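Local coordinates for protein parvulin 42 (Trypanosoma brucei brucei, PDB 6GMP) that probably catalyses cis-trans isomerisation of peptidyl-prolyl bonds through its parvulin-type PPIase domain, the part of the longer protein present in this chain, at residues V11-K16 with Q45-Q50; A49-R54 with V63-D68. All coordinates share one frame; numbering follows the deposited sequence.

Overall arrangement
From the N terminus the chain enters strand 6-13, an inner strand of a four-stranded antiparallel sheet. Interaction 1 closes the first loop: the 28 residues between 16 and 45 return the chain along helix 37-49, whose last turn packs on the strand through I47. Interaction 2 closes a shorter one, with eight residues between 54 and 63, and brings helix 59-69 against the turns that follow helix 37-49. The loops follow one another and share A49 and Q50; neither nests inside the other. V11 joins the two contacts: it meets I47 in interaction 1, and its CG2 lies 3.7 Å from V66 CG2 on helix 59-69.

Interaction 1 (V11-K16 with Q45-Q50); sequences VLVKHK and QAILAQ
I47 meets V11 and V13 where helix 37-49 packs on the inner strand 6-13 of the parvulin fold, a plain buried helix-on-sheet contact. The I47 CB bond points from the helix toward the strand. At CB the side chain forks: CG2 sits beside the backbone N, while CG1 takes the more hindered place between the backbone N and the carbonyl carbon (chi1 63°). CB and both of these carbons stop short of the strand, and the branch through CG1 makes the contact. It runs on fully extended (chi2 178°) to CD1, the one I47 atom that touches this segment. There CD1 meets two methyls of alternate strand residues. V11 comes tip to tip, its CG1 lying 3.9 Å from I47 CD1. V13 instead slides past in the opposite direction, and its CG2 lies 4.0 Å from the same CD1. L12, between them, sends its CB away, where its side chain packs on C72 and H116. I47 was modelled in two conformers, and this contact belongs to one of them.

Further apolar groups complete the surroundings: F69 and L117 touch I47, F62 and V65 lie on V11, and A40 and L43 lie on V13. The strand itself is held by backbone bonds from V11 to L117 and from V13 to V115. On the helix side the carbonyl of I47 receives Q50 NE2 on a lone pair, in the carbonyl plane, at 2.9 Å from NE2 to I47 O, with an N-H...O angle of 158°.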
ATOM      1  N   VAL A  11      -1.353   1.292  -0.720  1.00 18.69           N
ATOM      2  CA  VAL A  11      -2.328   0.398  -0.121  1.00 17.69           C
ATOM      3  C   VAL A  11      -1.569  -0.424   0.905  1.00 18.78           C
ATOM      4  O   VAL A  11      -0.481  -0.936   0.608  1.00 19.20           O
ATOM      5  CB  VAL A  11      -2.890  -0.595  -1.157  1.00 17.75           C
ATOM      6  CG1 VAL A  11      -3.764  -1.658  -0.486  1.00 23.03           C
ATOM      7  CG2 VAL A  11      -3.686   0.120  -2.214  1.00 19.36           C
ATOM      8  N   LEU A  12      -2.147  -0.576   2.095  1.00 18.43           N
ATOM      9  CA  LEU A  12      -1.553  -1.400   3.148  1.00 16.82           C
ATOM     10  C   LEU A  12      -2.496  -2.536   3.526  1.00 15.80           C
ATOM     11  O   LEU A  12      -3.644  -2.302   3.879  1.00 18.67           O
ATOM     12  CB  LEU A  12      -1.244  -0.566   4.395  1.00 18.38           C
ATOM     13  CG  LEU A  12      -0.544  -1.313   5.526  1.00 19.04           C
ATOM     14  CD1 LEU A  12       0.862  -1.739   5.153  1.00 20.06           C
ATOM     15  CD2 LEU A  12      -0.493  -0.455   6.782  1.00 22.24           C
ATOM     16  N   VAL A  13      -1.980  -3.755   3.442  1.00 16.68           N
ATOM     17  CA  VAL A  13      -2.688  -4.947   3.876  1.00 18.71           C
ATOM     18  C   VAL A  13      -1.957  -5.457   5.110  1.00 18.22           C
ATOM     19  O   VAL A  13      -0.798  -5.852   5.037  1.00 18.97           O
ATOM     20  CB  VAL A  13      -2.710  -6.013   2.758  1.00 18.74           C
ATOM     21  CG1 VAL A  13      -3.408  -7.275   3.224  1.00 21.27           C
ATOM     22  CG2 VAL A  13      -3.403  -5.456   1.519  1.00 21.86           C
ATOM     23  N   LYS A  14      -2.632  -5.440   6.248  1.00 20.33           N
ATOM     24  CA  LYS A  14      -2.020  -5.824   7.508  1.00 20.19           C
ATOM     25  C   LYS A  14      -2.119  -7.321   7.706  1.00 20.75           C
ATOM     26  O   LYS A  14      -2.798  -8.033   6.960  1.00 19.39           O
ATOM     27  CB  LYS A  14      -2.691  -5.070   8.659  1.00 23.48           C
ATOM     28  CG  LYS A  14      -2.414  -3.589   8.628  1.00 23.48           C
ATOM     29  CD  LYS A  14      -2.969  -2.881   9.849  1.00 24.83           C
ATOM     30  CE  LYS A  14      -2.668  -1.403   9.790  1.00 30.79           C
ATOM     31  NZ  LYS A  14      -2.801  -0.766  11.132  1.00 38.29           N
ATOM     32  N   HIS A  15      -1.455  -7.818   8.736  1.00 19.55           N
ATOM     33  CA  HIS A  15      -1.628  -9.192   9.164  1.00 19.48           C
ATOM     34  C   HIS A  15      -1.485  -9.239  10.685  1.00 20.29           C
ATOM     35  O   HIS A  15      -1.104  -8.226  11.305  1.00 19.48           O
ATOM     36  CB  HIS A  15      -0.644 -10.137   8.472  1.00 19.11           C
ATOM     37  CG  HIS A  15       0.790  -9.744   8.624  1.00 19.80           C
ATOM     38  ND1 HIS A  15       1.488  -9.929   9.795  1.00 20.41           N
ATOM     39  CD2 HIS A  15       1.658  -9.193   7.745  1.00 20.92           C
ATOM     40  CE1 HIS A  15       2.734  -9.516   9.629  1.00 21.43           C
ATOM     41  NE2 HIS A  15       2.858  -9.057   8.398  1.00 21.79           N
ATOM     42  N   LYS A  16      -1.771 -10.399  11.271  1.00 19.52           N
ATOM     43  CA  LYS A  16      -1.857 -10.530  12.721  1.00 19.06           C
ATOM     44  C   LYS A  16      -0.560 -10.219  13.454  1.00 24.11           C
ATOM     45  O   LYS A  16      -0.580  -9.913  14.645  1.00 26.41           O
ATOM     46  CB  LYS A  16      -2.294 -11.950  13.085  1.00 24.24           C
ATOM     47  CG  LYS A  16      -1.235 -13.008  12.815  1.00 23.64           C
ATOM     48  CD  LYS A  16      -1.743 -14.427  13.046  1.00 28.07           C
ATOM     49  CE  LYS A  16      -0.603 -15.456  13.081  1.00 35.92           C
ATOM     50  NZ  LYS A  16       0.387 -15.243  14.194  1.00 33.19           N
ATOM     51  N   GLN A  45      -1.076  -9.507  -3.545  1.00 17.86           N
ATOM     52  CA  GLN A  45      -0.791  -9.984  -4.891  1.00 18.77           C
ATOM     53  C   GLN A  45      -2.044  -9.967  -5.764  1.00 20.42           C
ATOM     54  O   GLN A  45      -1.990  -9.559  -6.929  1.00 20.99           O
ATOM     55  CB  GLN A  45      -0.201 -11.392  -4.834  1.00 19.49           C
ATOM     56  CG  GLN A  45       0.048 -12.037  -6.192  1.00 23.08           C
ATOM     57  CD  GLN A  45       0.959 -11.213  -7.079  1.00 28.09           C
ATOM     58  OE1 GLN A  45       1.854 -10.509  -6.593  1.00 27.23           O
ATOM     59  NE2 GLN A  45       0.747 -11.304  -8.389  1.00 27.99           N
ATOM     60  N   ALA A  46      -3.164 -10.435  -5.219  1.00 19.39           N
ATOM     61  CA  ALA A  46      -4.396 -10.489  -5.993  1.00 20.65           C
ATOM     62  C   ALA A  46      -4.944  -9.104  -6.322  1.00 19.86           C
ATOM     63  O   ALA A  46      -5.403  -8.878  -7.451  1.00 19.90           O
ATOM     64  CB  ALA A  46      -5.447 -11.300  -5.266  1.00 21.45           C
ATOM     65  N   ILE A  47      -4.907  -8.175  -5.359  1.00 20.03           N
ATOM     66  CA  ILE A  47      -5.509  -6.867  -5.583  0.59 22.59           C
ATOM     67  C   ILE A  47      -4.689  -6.095  -6.617  1.00 19.90           C
ATOM     68  O   ILE A  47      -5.238  -5.257  -7.353  1.00 20.67           O
ATOM     69  CB  ILE A  47      -5.791  -6.104  -4.282  0.59 28.97           C
ATOM     70  CG1 ILE A  47      -4.505  -5.815  -3.542  0.59 21.62           C
ATOM     71  CG2 ILE A  47      -6.786  -6.904  -3.423  0.59 26.16           C
ATOM     72  CD1 ILE A  47      -4.714  -5.010  -2.260  0.59 22.70           C
ATOM     73  N   LEU A  48      -3.396  -6.394  -6.688  1.00 20.58           N
ATOM     74  CA  LEU A  48      -2.540  -5.811  -7.704  1.00 21.61           C
ATOM     75  C   LEU A  48      -2.783  -6.482  -9.057  1.00 20.36           C
ATOM     76  O   LEU A  48      -3.039  -5.828 -10.084  1.00 21.72           O
ATOM     77  CB  LEU A  48      -1.085  -6.018  -7.316  1.00 22.62           C
ATOM     78  CG  LEU A  48      -0.026  -5.656  -8.356  1.00 23.77           C
ATOM     79  CD1 LEU A  48       0.006  -4.140  -8.634  1.00 25.00           C
ATOM     80  CD2 LEU A  48       1.329  -6.162  -7.887  1.00 23.68           C
ATOM     81  N   ALA A  49      -2.669  -7.806  -9.066  1.00 20.22           N
ATOM     82  CA  ALA A  49      -2.636  -8.561 -10.306  1.00 21.56           C
ATOM     83  C   ALA A  49      -3.969  -8.585 -11.057  1.00 22.62           C
ATOM     84  O   ALA A  49      -3.998  -8.840 -12.252  1.00 24.16           O
ATOM     85  CB  ALA A  49      -2.146  -9.971 -10.041  1.00 23.43           C
ATOM     86  N   GLN A  50      -5.072  -8.292 -10.373  1.00 21.24           N
ATOM     87  CA  GLN A  50      -6.353  -8.204 -11.069  1.00 22.46           C
ATOM     88  C   GLN A  50      -6.291  -7.137 -12.177  1.00 23.14           C
ATOM     89  O   GLN A  50      -7.093  -7.149 -13.098  1.00 25.19           O
ATOM     90  CB  GLN A  50      -7.493  -7.911 -10.087  1.00 22.34           C
ATOM     91  CG  GLN A  50      -7.360  -6.573  -9.431  1.00 21.43           C
ATOM     92  CD  GLN A  50      -8.487  -6.228  -8.469  1.00 20.87           C
ATOM     93  OE1 GLN A  50      -9.634  -6.627  -8.634  1.00 23.59           O
ATOM     94  NE2 GLN A  50      -8.138  -5.429  -7.461  1.00 20.11           N
TER

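Interaction 2 (A49-R54 with V63-D68); sequences AQHKER and VQVVRD
Q50 begins the contact with V65, in the turns of the parvulin domain that link helix 37-49 to helix 59-69. Its extended chain and the V65 side chain pass in opposite directions, leaving Q50 NE2 3.9 Å from V65 CG1; one N-H of the Q50 amide goes to I47 O, and the approach to V65 CG1 is van der Waals packing. V65 CG1 stands beside its own backbone N (chi1 -67°, one of two conformers), and the other methyl packs on V11.

H51 comes next and offers the same methyl its ring edge: CD2 lies 4.4 Å from V65 CG1, which sits near the ring plane. The two ring faces are met from within the segment. Q50 CG lies 3.5 Å above one face and R54 NH1 3.2 Å above the opposite one, both displaced toward the rim. W57 meets H51 edge-to-face and R54 by a cation-pi contact.

Two overlapping type I turns, A49 to K52 and H51 to R54, carry these residues; in the second R54 N bonds H51 O at 3.0 Å, and the R54 side chain reaches over the imidazole. Flanking V65 on the helix, Q64 NE2 donates to D68 OD2 at 3.0 Å, nearly straight at 173°, meeting the syn side of the carboxylate 31° out of its plane.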
ATOM      1  N   ALA A  49      -2.669  -7.806  -9.066  1.00 20.22           N
ATOM      2  CA  ALA A  49      -2.636  -8.561 -10.306  1.00 21.56           C
ATOM      3  C   ALA A  49      -3.969  -8.585 -11.057  1.00 22.62           C
ATOM      4  O   ALA A  49      -3.998  -8.840 -12.252  1.00 24.16           O
ATOM      5  CB  ALA A  49      -2.146  -9.971 -10.041  1.00 23.43           C
ATOM      6  N   GLN A  50      -5.072  -8.292 -10.373  1.00 21.24           N
ATOM      7  CA  GLN A  50      -6.353  -8.204 -11.069  1.00 22.46           C
ATOM      8  C   GLN A  50      -6.291  -7.137 -12.177  1.00 23.14           C
ATOM      9  O   GLN A  50      -7.093  -7.149 -13.098  1.00 25.19           O
ATOM     10  CB  GLN A  50      -7.493  -7.911 -10.087  1.00 22.34           C
ATOM     11  CG  GLN A  50      -7.360  -6.573  -9.431  1.00 21.43           C
ATOM     12  CD  GLN A  50      -8.487  -6.228  -8.469  1.00 20.87           C
ATOM     13  OE1 GLN A  50      -9.634  -6.627  -8.634  1.00 23.59           O
ATOM     14  NE2 GLN A  50      -8.138  -5.429  -7.461  1.00 20.11           N
ATOM     15  N   HIS A  51      -5.337  -6.216 -12.065  1.00 22.56           N
ATOM     16  CA  HIS A  51      -5.113  -5.204 -13.099  1.00 24.25           C
ATOM     17  C   HIS A  51      -3.706  -5.279 -13.715  1.00 25.26           C
ATOM     18  O   HIS A  51      -3.137  -4.259 -14.109  1.00 26.44           O
ATOM     19  CB  HIS A  51      -5.342  -3.813 -12.513  1.00 25.76           C
ATOM     20  CG  HIS A  51      -6.683  -3.647 -11.871  1.00 25.86           C
ATOM     21  ND1 HIS A  51      -7.860  -3.901 -12.539  1.00 27.98           N
ATOM     22  CD2 HIS A  51      -7.034  -3.251 -10.625  1.00 26.95           C
ATOM     23  CE1 HIS A  51      -8.881  -3.671 -11.731  1.00 29.24           C
ATOM     24  NE2 HIS A  51      -8.406  -3.273 -10.564  1.00 27.52           N
ATOM     25  N   LYS A  52      -3.163  -6.485 -13.848  1.00 27.11           N
ATOM     26  CA  LYS A  52      -1.783  -6.636 -14.303  1.00 29.63           C
ATOM     27  C   LYS A  52      -1.538  -6.179 -15.736  1.00 33.87           C
ATOM     28  O   LYS A  52      -0.382  -6.005 -16.137  1.00 40.01           O
ATOM     29  CB  LYS A  52      -1.312  -8.081 -14.135  1.00 31.52           C
ATOM     30  CG  LYS A  52      -2.044  -9.100 -14.980  1.00 28.45           C
ATOM     31  CD  LYS A  52      -1.539 -10.481 -14.628  1.00 33.62           C
ATOM     32  CE  LYS A  52      -2.182 -11.544 -15.486  1.00 37.56           C
ATOM     33  NZ  LYS A  52      -3.658 -11.607 -15.296  1.00 35.55           N
ATOM     34  N   GLU A  53      -2.601  -5.979 -16.516  1.00 28.83           N
ATOM     35  CA  GLU A  53      -2.437  -5.485 -17.880  1.00 29.84           C
ATOM     36  C   GLU A  53      -2.018  -4.025 -17.897  1.00 31.49           C
ATOM     37  O   GLU A  53      -1.651  -3.503 -18.949  1.00 33.38           O
ATOM     38  CB  GLU A  53      -3.709  -5.673 -18.732  1.00 31.43           C
ATOM     39  CG  GLU A  53      -4.859  -4.680 -18.463  1.00 32.67           C
ATOM     40  CD  GLU A  53      -5.738  -5.043 -17.277  1.00 32.46           C
ATOM     41  OE1 GLU A  53      -6.852  -4.472 -17.189  1.00 43.02           O
ATOM     42  OE2 GLU A  53      -5.345  -5.895 -16.446  1.00 32.25           O
ATOM     43  N   ARG A  54      -2.063  -3.369 -16.741  1.00 27.97           N
ATOM     44  CA  ARG A  54      -1.715  -1.952 -16.670  1.00 27.67           C
ATOM     45  C   ARG A  54      -0.208  -1.746 -16.580  1.00 26.67           C
ATOM     46  O   ARG A  54       0.460  -2.299 -15.703  1.00 30.93           O
ATOM     47  CB  ARG A  54      -2.400  -1.281 -15.479  1.00 24.99           C
ATOM     48  CG  ARG A  54      -3.923  -1.192 -15.601  1.00 26.88           C
ATOM     49  CD  ARG A  54      -4.547  -0.594 -14.356  1.00 26.44           C
ATOM     50  NE  ARG A  54      -6.011  -0.627 -14.422  1.00 26.46           N
ATOM     51  CZ  ARG A  54      -6.809  -0.492 -13.368  1.00 25.21           C
ATOM     52  NH1 ARG A  54      -6.302  -0.328 -12.145  1.00 24.55           N
ATOM     53  NH2 ARG A  54      -8.123  -0.540 -13.550  1.00 28.33           N
ATOM     54  N   VAL A  63      -6.514   4.737  -6.366  1.00 19.86           N
ATOM     55  CA  VAL A  63      -7.365   5.108  -5.242  1.00 19.12           C
ATOM     56  C   VAL A  63      -8.522   4.114  -5.101  1.00 19.43           C
ATOM     57  O   VAL A  63      -8.976   3.841  -3.994  1.00 19.87           O
ATOM     58  CB  VAL A  63      -7.845   6.547  -5.425  1.00 21.68           C
ATOM     59  CG1 VAL A  63      -9.040   6.845  -4.537  1.00 24.55           C
ATOM     60  CG2 VAL A  63      -6.684   7.506  -5.145  1.00 22.85           C
ATOM     61  N   GLN A  64      -8.973   3.545  -6.213  1.00 20.08           N
ATOM     62  CA  GLN A  64     -10.000   2.509  -6.150  1.00 21.54           C
ATOM     63  C   GLN A  64      -9.565   1.344  -5.266  1.00 18.10           C
ATOM     64  O   GLN A  64     -10.328   0.881  -4.417  1.00 18.33           O
ATOM     65  CB  GLN A  64     -10.347   1.992  -7.537  1.00 22.03           C
ATOM     66  CG  GLN A  64     -11.501   0.991  -7.550  1.00 24.42           C
ATOM     67  CD  GLN A  64     -12.798   1.604  -7.077  1.00 30.65           C
ATOM     68  OE1 GLN A  64     -13.194   2.676  -7.536  1.00 29.40           O
ATOM     69  NE2 GLN A  64     -13.466   0.933  -6.143  1.00 34.09           N
ATOM     70  N   VAL A  65      -8.335   0.874  -5.436  1.00 18.12           N
ATOM     71  CA  VAL A  65      -7.894  -0.248  -4.632  0.59 17.60           C
ATOM     72  C   VAL A  65      -7.606   0.187  -3.195  1.00 18.47           C
ATOM     73  O   VAL A  65      -7.823  -0.585  -2.271  1.00 18.44           O
ATOM     74  CB  VAL A  65      -6.717  -1.022  -5.258  0.59 20.87           C
ATOM     75  CG1 VAL A  65      -7.184  -1.714  -6.543  0.59 19.00           C
ATOM     76  CG2 VAL A  65      -5.542  -0.125  -5.533  0.59 23.30           C
ATOM     77  N   VAL A  66      -7.183   1.431  -2.977  1.00 16.82           N
ATOM     78  CA  VAL A  66      -7.048   1.952  -1.618  1.00 17.18           C
ATOM     79  C   VAL A  66      -8.405   1.921  -0.910  1.00 18.01           C
ATOM     80  O   VAL A  66      -8.537   1.433   0.217  1.00 17.80           O
ATOM     81  CB  VAL A  66      -6.508   3.405  -1.609  1.00 17.41           C
ATOM     82  CG1 VAL A  66      -6.532   3.971  -0.196  1.00 18.33           C
ATOM     83  CG2 VAL A  66      -5.087   3.491  -2.213  1.00 18.83           C
ATOM     84  N   ARG A  67      -9.421   2.462  -1.584  1.00 17.03           N
ATOM     85  CA  ARG A  67     -10.764   2.512  -1.018  1.00 19.10           C
ATOM     86  C   ARG A  67     -11.324   1.125  -0.699  1.00 17.63           C
ATOM     87  O   ARG A  67     -12.016   0.963   0.297  1.00 18.86           O
ATOM     88  CB  ARG A  67     -11.722   3.255  -1.945  1.00 19.19           C
ATOM     89  CG  ARG A  67     -11.411   4.713  -2.052  1.00 19.21           C
ATOM     90  CD  ARG A  67     -12.212   5.363  -3.138  1.00 21.64           C
ATOM     91  NE  ARG A  67     -11.937   6.795  -3.212  1.00 20.71           N
ATOM     92  CZ  ARG A  67     -12.362   7.585  -4.185  1.00 23.54           C
ATOM     93  NH1 ARG A  67     -13.115   7.100  -5.162  1.00 25.28           N
ATOM     94  NH2 ARG A  67     -12.044   8.865  -4.167  1.00 26.03           N
ATOM     95  N   ASP A  68     -10.999   0.142  -1.533  1.00 17.38           N
ATOM     96  CA  ASP A  68     -11.550  -1.204  -1.375  1.00 19.32           C
ATOM     97  C   ASP A  68     -10.776  -2.061  -0.377  1.00 18.80           C
ATOM     98  O   ASP A  68     -11.361  -2.933   0.262  1.00 18.40           O
ATOM     99  CB  ASP A  68     -11.601  -1.927  -2.723  1.00 19.13           C
ATOM    100  CG  ASP A  68     -12.605  -1.318  -3.691  1.00 20.99           C
ATOM    101  OD1 ASP A  68     -13.484  -0.539  -3.258  1.00 22.05           O
ATOM    102  OD2 ASP A  68     -12.491  -1.629  -4.891  1.00 23.39           O
TER